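Local atomic coordinates of alpha,alpha-trehalose-phosphate synthase (UDP-forming) (Burkholderia xenovorans, PDB entry 5V0T), a protein that belongs to glycosyltransferase family 20 and has the GT-B fold, in which two Rossmann-like domains face each other across a cleft. Residues M46-S51 with A120-Q125; G114-N119 with F146-R151; A290-L295 with N336-E341. One frame throughout, in Å; residues are numbered along the deposited sequence.

Contact 1 of 3, residues M46-S51 with A120-Q125; sequences MWFGWS and AWLAQQ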
loop_
_atom_site.group_PDB
_atom_site.type_symbol
_atom_site.label_atom_id
_atom_site.label_comp_id
_atom_site.label_asym_id
_atom_site.label_seq_id
_atom_site.Cartn_x
_atom_site.Cartn_y
_atom_site.Cartn_z
ATOM N N MET A 46 20.028 -2.583 -7.853
ATOM C CA MET A 46 19.656 -1.382 -8.583
ATOM C C MET A 46 18.172 -1.126 -8.401
ATOM O O MET A 46 17.364 -2.063 -8.404
ATOM C CB MET A 46 19.970 -1.507 -10.080
ATOM C CG MET A 46 19.419 -0.372 -10.925
ATOM S SD MET A 46 19.943 -0.488 -12.658
ATOM C CE MET A 46 21.658 0.003 -12.509
ATOM N N TRP A 47 17.824 0.147 -8.229
ATOM C CA TRP A 47 16.435 0.590 -8.187
ATOM C C TRP A 47 16.244 1.573 -9.338
ATOM O O TRP A 47 16.790 2.679 -9.315
ATOM C CB TRP A 47 16.094 1.216 -6.832
ATOM C CG TRP A 47 14.603 1.360 -6.598
ATOM C CD1 TRP A 47 13.608 1.265 -7.531
ATOM C CD2 TRP A 47 13.956 1.620 -5.348
ATOM N NE1 TRP A 47 12.381 1.463 -6.935
ATOM C CE2 TRP A 47 12.571 1.685 -5.597
ATOM C CE3 TRP A 47 14.419 1.831 -4.047
ATOM C CZ2 TRP A 47 11.637 1.927 -4.587
ATOM C CZ3 TRP A 47 13.493 2.068 -3.041
ATOM C CH2 TRP A 47 12.119 2.117 -3.319
ATOM N N PHE A 48 15.488 1.151 -10.347
ATOM C CA PHE A 48 15.202 1.941 -11.536
ATOM C C PHE A 48 13.758 2.420 -11.501
ATOM O O PHE A 48 12.846 1.631 -11.220
ATOM C CB PHE A 48 15.443 1.101 -12.798
ATOM C CG PHE A 48 14.967 1.746 -14.069
ATOM C CD1 PHE A 48 15.815 2.567 -14.795
ATOM C CD2 PHE A 48 13.690 1.496 -14.561
ATOM C CE1 PHE A 48 15.392 3.147 -15.987
ATOM C CE2 PHE A 48 13.255 2.075 -15.741
ATOM C CZ PHE A 48 14.108 2.903 -16.459
ATOM N N GLY A 49 13.540 3.693 -11.824
ATOM C CA GLY A 49 12.173 4.171 -11.950
ATOM C C GLY A 49 12.099 5.672 -12.156
ATOM O O GLY A 49 13.067 6.314 -12.565
ATOM N N TRP A 50 10.915 6.210 -11.893
ATOM C CA TRP A 50 10.654 7.631 -12.061
ATOM C C TRP A 50 11.321 8.439 -10.949
ATOM O O TRP A 50 11.289 8.056 -9.777
ATOM C CB TRP A 50 9.137 7.858 -12.075
ATOM C CG TRP A 50 8.652 9.268 -12.202
ATOM C CD1 TRP A 50 9.135 10.252 -13.023
ATOM C CD2 TRP A 50 7.554 9.842 -11.489
ATOM N NE1 TRP A 50 8.400 11.409 -12.857
ATOM C CE2 TRP A 50 7.422 11.180 -11.925
ATOM C CE3 TRP A 50 6.665 9.352 -10.520
ATOM C CZ2 TRP A 50 6.432 12.038 -11.430
ATOM C CZ3 TRP A 50 5.674 10.209 -10.028
ATOM C CH2 TRP A 50 5.579 11.540 -10.476
ATOM N N SER A 51 11.946 9.555 -11.328
ATOM C CA SER A 51 12.550 10.463 -10.359
ATOM C C SER A 51 11.521 11.254 -9.565
ATOM O O SER A 51 11.883 11.880 -8.567
ATOM C CB SER A 51 13.465 11.459 -11.069
ATOM O OG SER A 51 12.679 12.356 -11.840
ATOM N N ALA A 120 7.117 1.160 -22.779
ATOM C CA ALA A 120 8.151 0.785 -23.735
ATOM C C ALA A 120 9.346 1.734 -23.656
ATOM O O ALA A 120 10.501 1.302 -23.763
ATOM C CB ALA A 120 7.559 0.751 -25.148
ATOM N N TRP A 121 9.087 3.033 -23.475
ATOM C CA TRP A 121 10.171 4.013 -23.373
ATOM C C TRP A 121 11.019 3.779 -22.123
ATOM O O TRP A 121 12.257 3.850 -22.172
ATOM C CB TRP A 121 9.583 5.428 -23.370
ATOM C CG TRP A 121 10.592 6.513 -23.132
ATOM C CD1 TRP A 121 11.494 7.001 -24.027
ATOM C CD2 TRP A 121 10.786 7.257 -21.920
ATOM N NE1 TRP A 121 12.247 8.000 -23.451
ATOM C CE2 TRP A 121 11.835 8.175 -22.156
ATOM C CE3 TRP A 121 10.176 7.234 -20.659
ATOM C CZ2 TRP A 121 12.290 9.060 -21.173
ATOM C CZ3 TRP A 121 10.624 8.112 -19.686
ATOM C CH2 TRP A 121 11.672 9.017 -19.950
ATOM N N LEU A 122 10.366 3.495 -20.997
ATOM C CA LEU A 122 11.084 3.189 -19.764
ATOM C C LEU A 122 11.893 1.910 -19.906
ATOM O O LEU A 122 13.043 1.841 -19.459
ATOM C CB LEU A 122 10.100 3.069 -18.598
ATOM C CG LEU A 122 9.517 4.338 -17.973
ATOM C CD1 LEU A 122 8.440 3.974 -16.948
ATOM C CD2 LEU A 122 10.605 5.178 -17.308
ATOM N N ALA A 123 11.315 0.882 -20.533
ATOM C CA ALA A 123 12.086 -0.331 -20.767
ATOM C C ALA A 123 13.324 -0.040 -21.614
ATOM O O ALA A 123 14.406 -0.571 -21.340
ATOM C CB ALA A 123 11.201 -1.390 -21.427
ATOM N N GLN A 124 13.192 0.826 -22.628
ATOM C CA GLN A 124 14.342 1.203 -23.454
ATOM C C GLN A 124 15.425 1.895 -22.631
ATOM O O GLN A 124 16.622 1.744 -22.909
ATOM C CB GLN A 124 13.915 2.125 -24.600
ATOM C CG GLN A 124 13.402 1.426 -25.851
ATOM C CD GLN A 124 14.248 0.230 -26.269
ATOM O OE1 GLN A 124 15.479 0.285 -26.290
ATOM N NE2 GLN A 124 13.580 -0.863 -26.599
ATOM N N GLN A 125 15.028 2.692 -21.646
ATOM C CA GLN A 125 16.015 3.335 -20.792
ATOM C C GLN A 125 16.740 2.314 -19.923
ATOM O O GLN A 125 17.929 2.482 -19.629
ATOM C CB GLN A 125 15.339 4.400 -19.923
ATOM C CG GLN A 125 14.643 5.497 -20.698
ATOM C CD GLN A 125 15.559 6.190 -21.680
ATOM O OE1 GLN A 125 15.221 6.337 -22.850
ATOM N NE2 GLN A 125 16.725 6.622 -21.213
#
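The strand that carries Phe48 passes one flank of the helix that holds Leu122 and Gln125, and just after this the backbone turns a corner at Gly49. This is strand-on-helix packing in the N-terminal Rossmann-like domain of the GT-B fold. Strand 45-48 belongs to the parallel core of that domain's sheet, and helix 109-126 covers it here. The strand makes the contact with one side chain. Phe48 has CG anti to its backbone N (chi1 171°); CG lies beside the carbonyl carbon, and the ring extends to the helix. There CZ comes 4.3 Å from Leu122 CD2. Gln125 touches with its first methylene, and CB lies at the ring edge, 4.0 Å from Phe48 CZ. Beyond CB the Gln125 chain bends at chi2 (-55°). The touch on Phe48 is made by CB, and CG rests over the centre of the Trp121 ring. No hydrogen bond joins the two segments. Other residues complete the packing. Phe48 also touches Val15 and Ile62, and Leu122 touches Phe146. A bound 6-O-phosphono-alpha-D-glucopyranose is about 12 Å from the side chain of Leu122, and the touching residues are not among those that line its pocket. The nearest approach is Phe48 CZ to the backbone oxygen Leu122 O, 3.4 Å, and it comes in obliquely to the ring.

Contact 2 of 3, residues G114-N119 with F146-R151; sequences GYWRVN and FAQALR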
loop_
_atom_site.group_PDB
_atom_site.type_symbol
_atom_site.label_atom_id
_atom_site.label_comp_id
_atom_site.label_asym_id
_atom_site.label_seq_id
_atom_site.Cartn_x
_atom_site.Cartn_y
_atom_site.Cartn_z
ATOM N N GLY A 114 -0.724 5.943 -24.408
ATOM C CA GLY A 114 0.449 6.555 -23.799
ATOM C C GLY A 114 1.013 5.727 -22.654
ATOM O O GLY A 114 2.232 5.613 -22.501
ATOM N N TYR A 115 0.135 5.147 -21.835
ATOM C CA TYR A 115 0.545 4.176 -20.826
ATOM C C TYR A 115 1.407 3.077 -21.434
ATOM O O TYR A 115 2.478 2.741 -20.909
ATOM C CB TYR A 115 -0.708 3.591 -20.179
ATOM C CG TYR A 115 -0.531 2.418 -19.235
ATOM C CD1 TYR A 115 -0.254 2.627 -17.889
ATOM C CD2 TYR A 115 -0.701 1.107 -19.675
ATOM C CE1 TYR A 115 -0.141 1.559 -16.993
ATOM C CE2 TYR A 115 -0.582 0.029 -18.790
ATOM C CZ TYR A 115 -0.301 0.265 -17.454
ATOM O OH TYR A 115 -0.193 -0.785 -16.558
ATOM N N TRP A 116 0.940 2.496 -22.541
ATOM C CA TRP A 116 1.708 1.467 -23.233
ATOM C C TRP A 116 3.015 2.027 -23.776
ATOM O O TRP A 116 4.064 1.373 -23.701
ATOM C CB TRP A 116 0.879 0.881 -24.387
ATOM C CG TRP A 116 1.040 -0.593 -24.515
ATOM C CD1 TRP A 116 1.857 -1.272 -25.380
ATOM C CD2 TRP A 116 0.390 -1.579 -23.715
ATOM N NE1 TRP A 116 1.735 -2.629 -25.171
ATOM C CE2 TRP A 116 0.843 -2.842 -24.154
ATOM C CE3 TRP A 116 -0.543 -1.517 -22.673
ATOM C CZ2 TRP A 116 0.392 -4.031 -23.592
ATOM C CZ3 TRP A 116 -0.993 -2.692 -22.119
ATOM C CH2 TRP A 116 -0.527 -3.938 -22.583
ATOM N N ARG A 117 2.964 3.232 -24.348
ATOM C CA ARG A 117 4.158 3.849 -24.920
ATOM C C ARG A 117 5.196 4.171 -23.849
ATOM O O ARG A 117 6.397 3.959 -24.059
ATOM C CB ARG A 117 3.760 5.113 -25.693
ATOM C CG ARG A 117 4.929 5.862 -26.342
ATOM C CD ARG A 117 4.514 7.222 -26.924
ATOM N NE ARG A 117 4.193 8.168 -25.858
ATOM C CZ ARG A 117 2.970 8.609 -25.595
ATOM N NH1 ARG A 117 1.946 8.214 -26.342
ATOM N NH2 ARG A 117 2.772 9.455 -24.590
ATOM N N VAL A 118 4.763 4.686 -22.695
ATOM C CA VAL A 118 5.713 5.043 -21.645
ATOM C C VAL A 118 6.383 3.795 -21.078
ATOM O O VAL A 118 7.587 3.797 -20.802
ATOM C CB VAL A 118 5.006 5.873 -20.554
ATOM C CG1 VAL A 118 5.887 6.035 -19.307
ATOM C CG2 VAL A 118 4.624 7.225 -21.130
ATOM N N ASN A 119 5.628 2.703 -20.922
ATOM C CA ASN A 119 6.245 1.440 -20.518
ATOM C C ASN A 119 7.355 1.031 -21.477
ATOM O O ASN A 119 8.434 0.597 -21.051
ATOM C CB ASN A 119 5.187 0.338 -20.434
ATOM C CG ASN A 119 4.665 0.153 -19.035
ATOM O OD1 ASN A 119 5.149 -0.707 -18.299
ATOM N ND2 ASN A 119 3.679 0.962 -18.649
ATOM N N PHE A 146 5.506 -4.150 -18.739
ATOM C CA PHE A 146 6.956 -3.964 -18.767
ATOM C C PHE A 146 7.696 -5.203 -19.259
ATOM O O PHE A 146 8.674 -5.080 -20.001
ATOM C CB PHE A 146 7.466 -3.572 -17.377
ATOM C CG PHE A 146 8.768 -2.821 -17.404
ATOM C CD1 PHE A 146 8.800 -1.471 -17.721
ATOM C CD2 PHE A 146 9.964 -3.460 -17.110
ATOM C CE1 PHE A 146 10.006 -0.772 -17.748
ATOM C CE2 PHE A 146 11.178 -2.762 -17.138
ATOM C CZ PHE A 146 11.192 -1.418 -17.462
ATOM N N ALA A 147 7.289 -6.403 -18.828
ATOM C CA ALA A 147 7.983 -7.602 -19.303
ATOM C C ALA A 147 7.819 -7.754 -20.806
ATOM O O ALA A 147 8.782 -8.070 -21.519
ATOM C CB ALA A 147 7.465 -8.852 -18.598
ATOM N N GLN A 148 6.602 -7.517 -21.299
ATOM C CA GLN A 148 6.336 -7.599 -22.733
ATOM C C GLN A 148 7.247 -6.653 -23.509
ATOM O O GLN A 148 7.852 -7.041 -24.517
ATOM C CB GLN A 148 4.856 -7.286 -22.973
ATOM C CG GLN A 148 4.287 -7.607 -24.342
ATOM C CD GLN A 148 2.859 -7.080 -24.487
ATOM O OE1 GLN A 148 2.648 -5.866 -24.553
ATOM N NE2 GLN A 148 1.875 -7.985 -24.513
ATOM N N ALA A 149 7.403 -5.423 -23.018
ATOM C CA ALA A 149 8.296 -4.465 -23.672
ATOM C C ALA A 149 9.751 -4.908 -23.599
ATOM O O ALA A 149 10.502 -4.756 -24.571
ATOM C CB ALA A 149 8.132 -3.083 -23.037
ATOM N N LEU A 150 10.184 -5.429 -22.446
ATOM C CA LEU A 150 11.572 -5.869 -22.325
ATOM C C LEU A 150 11.864 -6.993 -23.311
ATOM O O LEU A 150 12.873 -6.968 -24.032
ATOM C CB LEU A 150 11.861 -6.323 -20.893
ATOM C CG LEU A 150 11.985 -5.238 -19.827
ATOM C CD1 LEU A 150 11.984 -5.871 -18.434
ATOM C CD2 LEU A 150 13.274 -4.455 -20.057
ATOM N N ARG A 151 10.975 -7.989 -23.358
ATOM C CA ARG A 151 11.168 -9.121 -24.258
ATOM C C ARG A 151 11.228 -8.669 -25.713
ATOM O O ARG A 151 12.043 -9.171 -26.499
ATOM C CB ARG A 151 10.038 -10.137 -24.060
ATOM C CG ARG A 151 9.993 -10.767 -22.671
ATOM C CD ARG A 151 10.917 -11.977 -22.599
ATOM N NE ARG A 151 10.863 -12.678 -21.314
ATOM C CZ ARG A 151 11.860 -12.698 -20.432
ATOM N NH1 ARG A 151 12.992 -12.056 -20.688
ATOM N NH2 ARG A 151 11.727 -13.362 -19.291
#
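Tyr115 O is gripped twice by Asn119, the residue that meets Phe146 across the contact. Asn119 N gives the helical bond, 3.2 Å to Tyr115 O. Asn119 ND2 adds a second bond of 3.1 Å to Tyr115 O, nearly straight at 167°. The two donors come from opposite faces of the carbonyl plane. Asn119 ND2 also lies over the centre of the Tyr115 ring and donates to His142 O. His142 lines the pocket of the bound 6-O-phosphono-alpha-D-glucopyranose. With the amide held this way, Asn119 OD1 faces the start of helix 146-152. It sits in the plane of the Phe146 ring, at the edge, 3.8 Å from CD1. The motif is a helix pair of the N-terminal Rossmann-like domain. The axes of the short segments 114-119 and 146-151 cross at -52° and approach to 9.9 Å. The backbones come nearest at Asn119 and Phe146, with CA atoms 5.7 Å apart. Small Ala149 faces the other helix, its CB 4.2 Å from Asn119 O. At the more open end, Gln148 reaches across with an extended chain. Its OE1 meets the edge of the Trp116 indole, 3.1 Å from CZ2. Pro145 packs on Trp116 and Asn119. The firm bonds of the Asn119 amide, to Tyr115 O and His142 O, fix its rotation and turn OD1 to the Phe146 edge, a contact that is at most weakly favourable.

Contact 3 of 3, residues A290-L295 with N336-E341; sequences AFERLL and NGRFAE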
loop_
_atom_site.group_PDB
_atom_site.type_symbol
_atom_site.label_atom_id
_atom_site.label_comp_id
_atom_site.label_asym_id
_atom_site.label_seq_id
_atom_site.Cartn_x
_atom_site.Cartn_y
_atom_site.Cartn_z
ATOM N N ALA A 290 -17.920 6.588 11.963
ATOM C CA ALA A 290 -18.016 5.637 13.068
ATOM C C ALA A 290 -17.464 6.221 14.366
ATOM O O ALA A 290 -17.953 5.877 15.446
ATOM C CB ALA A 290 -17.288 4.343 12.703
ATOM N N PHE A 291 -16.460 7.105 14.285
ATOM C CA PHE A 291 -16.047 7.839 15.475
ATOM C C PHE A 291 -17.156 8.773 15.939
ATOM O O PHE A 291 -17.408 8.896 17.140
ATOM C CB PHE A 291 -14.752 8.627 15.209
ATOM C CG PHE A 291 -14.261 9.428 16.415
ATOM C CD1 PHE A 291 -13.868 8.785 17.582
ATOM C CD2 PHE A 291 -14.217 10.823 16.382
ATOM C CE1 PHE A 291 -13.424 9.514 18.688
ATOM C CE2 PHE A 291 -13.763 11.561 17.480
ATOM C CZ PHE A 291 -13.358 10.905 18.639
ATOM N N GLU A 292 -17.834 9.440 15.002
ATOM C CA GLU A 292 -18.995 10.241 15.376
ATOM C C GLU A 292 -20.086 9.386 16.026
ATOM O O GLU A 292 -20.700 9.796 17.027
ATOM C CB GLU A 292 -19.540 10.967 14.140
ATOM C CG GLU A 292 -20.865 11.697 14.349
ATOM C CD GLU A 292 -21.344 12.330 13.048
ATOM O OE1 GLU A 292 -21.801 13.499 13.063
ATOM O OE2 GLU A 292 -21.215 11.661 12.005
ATOM N N ARG A 293 -20.363 8.207 15.457
ATOM C CA ARG A 293 -21.359 7.308 16.042
ATOM C C ARG A 293 -20.935 6.853 17.440
ATOM O O ARG A 293 -21.775 6.706 18.338
ATOM C CB ARG A 293 -21.580 6.104 15.109
ATOM C CG ARG A 293 -22.640 5.093 15.552
ATOM C CD ARG A 293 -24.069 5.645 15.455
ATOM N NE ARG A 293 -24.341 6.280 14.167
ATOM C CZ ARG A 293 -24.725 5.641 13.064
ATOM N NH1 ARG A 293 -24.891 4.317 13.047
ATOM N NH2 ARG A 293 -24.937 6.333 11.959
ATOM N N LEU A 294 -19.631 6.625 17.646
ATOM C CA LEU A 294 -19.144 6.327 18.997
ATOM C C LEU A 294 -19.537 7.428 19.980
ATOM O O LEU A 294 -20.071 7.156 21.064
ATOM C CB LEU A 294 -17.624 6.143 18.977
ATOM C CG LEU A 294 -16.953 5.977 20.354
ATOM C CD1 LEU A 294 -17.368 4.645 20.991
ATOM C CD2 LEU A 294 -15.426 6.102 20.272
ATOM N N LEU A 295 -19.285 8.687 19.605
ATOM C CA LEU A 295 -19.598 9.806 20.483
ATOM C C LEU A 295 -21.103 9.961 20.689
ATOM O O LEU A 295 -21.544 10.320 21.790
ATOM C CB LEU A 295 -18.980 11.089 19.920
ATOM C CG LEU A 295 -17.449 11.089 19.786
ATOM C CD1 LEU A 295 -16.919 12.422 19.244
ATOM C CD2 LEU A 295 -16.768 10.745 21.132
ATOM N N ASN A 336 -16.599 17.781 14.622
ATOM C CA ASN A 336 -16.038 18.664 15.629
ATOM C C ASN A 336 -17.074 19.663 16.102
ATOM O O ASN A 336 -17.203 19.899 17.308
ATOM C CB ASN A 336 -14.781 19.369 15.094
ATOM C CG ASN A 336 -13.571 18.469 15.132
ATOM O OD1 ASN A 336 -13.517 17.541 15.936
ATOM N ND2 ASN A 336 -12.585 18.734 14.273
ATOM N N GLY A 337 -17.853 20.230 15.175
ATOM C CA GLY A 337 -18.854 21.212 15.572
ATOM C C GLY A 337 -19.902 20.643 16.510
ATOM O O GLY A 337 -20.382 21.329 17.414
ATOM N N ARG A 338 -20.278 19.382 16.304
ATOM C CA ARG A 338 -21.340 18.796 17.117
ATOM C C ARG A 338 -20.865 18.455 18.525
ATOM O O ARG A 338 -21.646 18.543 19.473
ATOM C CB ARG A 338 -21.887 17.520 16.464
ATOM C CG ARG A 338 -22.658 17.692 15.161
ATOM C CD ARG A 338 -23.147 16.319 14.703
ATOM N NE ARG A 338 -24.186 15.824 15.608
ATOM C CZ ARG A 338 -24.523 14.545 15.757
ATOM N NH1 ARG A 338 -23.906 13.598 15.058
ATOM N NH2 ARG A 338 -25.493 14.220 16.610
ATOM N N PHE A 339 -19.622 18.032 18.684
ATOM C CA PHE A 339 -19.189 17.446 19.944
ATOM C C PHE A 339 -18.095 18.213 20.672
ATOM O O PHE A 339 -17.847 17.924 21.847
ATOM C CB PHE A 339 -18.732 15.997 19.708
ATOM C CG PHE A 339 -19.874 15.069 19.388
ATOM C CD1 PHE A 339 -20.686 14.584 20.404
ATOM C CD2 PHE A 339 -20.156 14.722 18.082
ATOM C CE1 PHE A 339 -21.747 13.752 20.126
ATOM C CE2 PHE A 339 -21.235 13.877 17.791
ATOM C CZ PHE A 339 -22.019 13.390 18.816
ATOM N N ALA A 340 -17.446 19.181 20.030
ATOM C CA ALA A 340 -16.364 19.918 20.678
ATOM C C ALA A 340 -16.827 20.654 21.932
ATOM O O ALA A 340 -17.998 21.008 22.093
ATOM C CB ALA A 340 -15.742 20.921 19.704
ATOM N N GLU A 341 -15.875 20.871 22.840
ATOM C CA GLU A 341 -16.035 21.731 23.993
ATOM C C GLU A 341 -14.897 22.738 23.950
ATOM O O GLU A 341 -13.982 22.618 23.134
ATOM C CB GLU A 341 -16.037 20.922 25.304
ATOM C CG GLU A 341 -17.073 19.789 25.308
ATOM C CD GLU A 341 -18.497 20.284 25.540
ATOM O OE1 GLU A 341 -19.430 19.451 25.529
ATOM O OE2 GLU A 341 -18.693 21.506 25.742
#
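The Phe339 ring has Leu295 on one face, and its own CE2 edge lies against a face of the Arg338 guanidinium. Leu295 CB stands over the ring centre, 3.8 Å from the centroid, in a CH-pi contact. Leu295 CD1 reaches further along the ring, 4.0 Å from Phe339 CG. The guanidinium of Arg338 has Phe339 CE2 3.8 Å from its plane, off toward the rim. At its edge, in plane, is the carboxylate of Glu292. A salt bridge forms there, with Arg338 NH1 donating to Glu292 OE1 at 2.9 Å and 155°. The bond lies in the guanidinium plane but meets OE1 from above the carboxylate plane, 48° out of it. Glu292 reaches this spot with a fully extended chain, chi1 (172°) and chi2 both near trans. On the way, Glu292 CG passes 4.1 Å from Phe339 CE2. The Arg338 chain bends at chi3 to bring NH1 round to the acid. The contact joins helix 284-297 to the C-terminal end of helix 319-339, and Ala340 is the first residue to leave helical geometry. Both helices are connections between successive strands of the parallel sheet in the C-terminal Rossmann-like domain. Each charge has a second partner: Glu292 OE2 pairs with Arg334 and Arg338 NH1 with Glu296. Phe339 is buried, with Leu295 CB and CD1 on its ring and its CE2 rim against the guanidinium. The order Arg334, Glu292, Arg338, Glu296 sets each charge beside an opposite one, which would probably favour the charged forms.

From the N terminus, strand 45-48 opens contact 1, which closes when helix 109-126 packs on it. Contact 2 opens earlier on that helix, at 114-119, and closes at 146-151. The two therefore cross along the chain. Their centres are 10 Å apart, and they touch through Ala123 with Phe146 and Ala149. Together they tie a sheet strand, helix 109-126 and helix 146-152 in the N-terminal Rossmann-like domain. Contact 3 follows in series. It closes a loop from 290-295 to 336-341 that contains strand 305-310, in the C-terminal domain. Its centre is about 48 Å from that of contact 1, on the opposite side of the chain's centre.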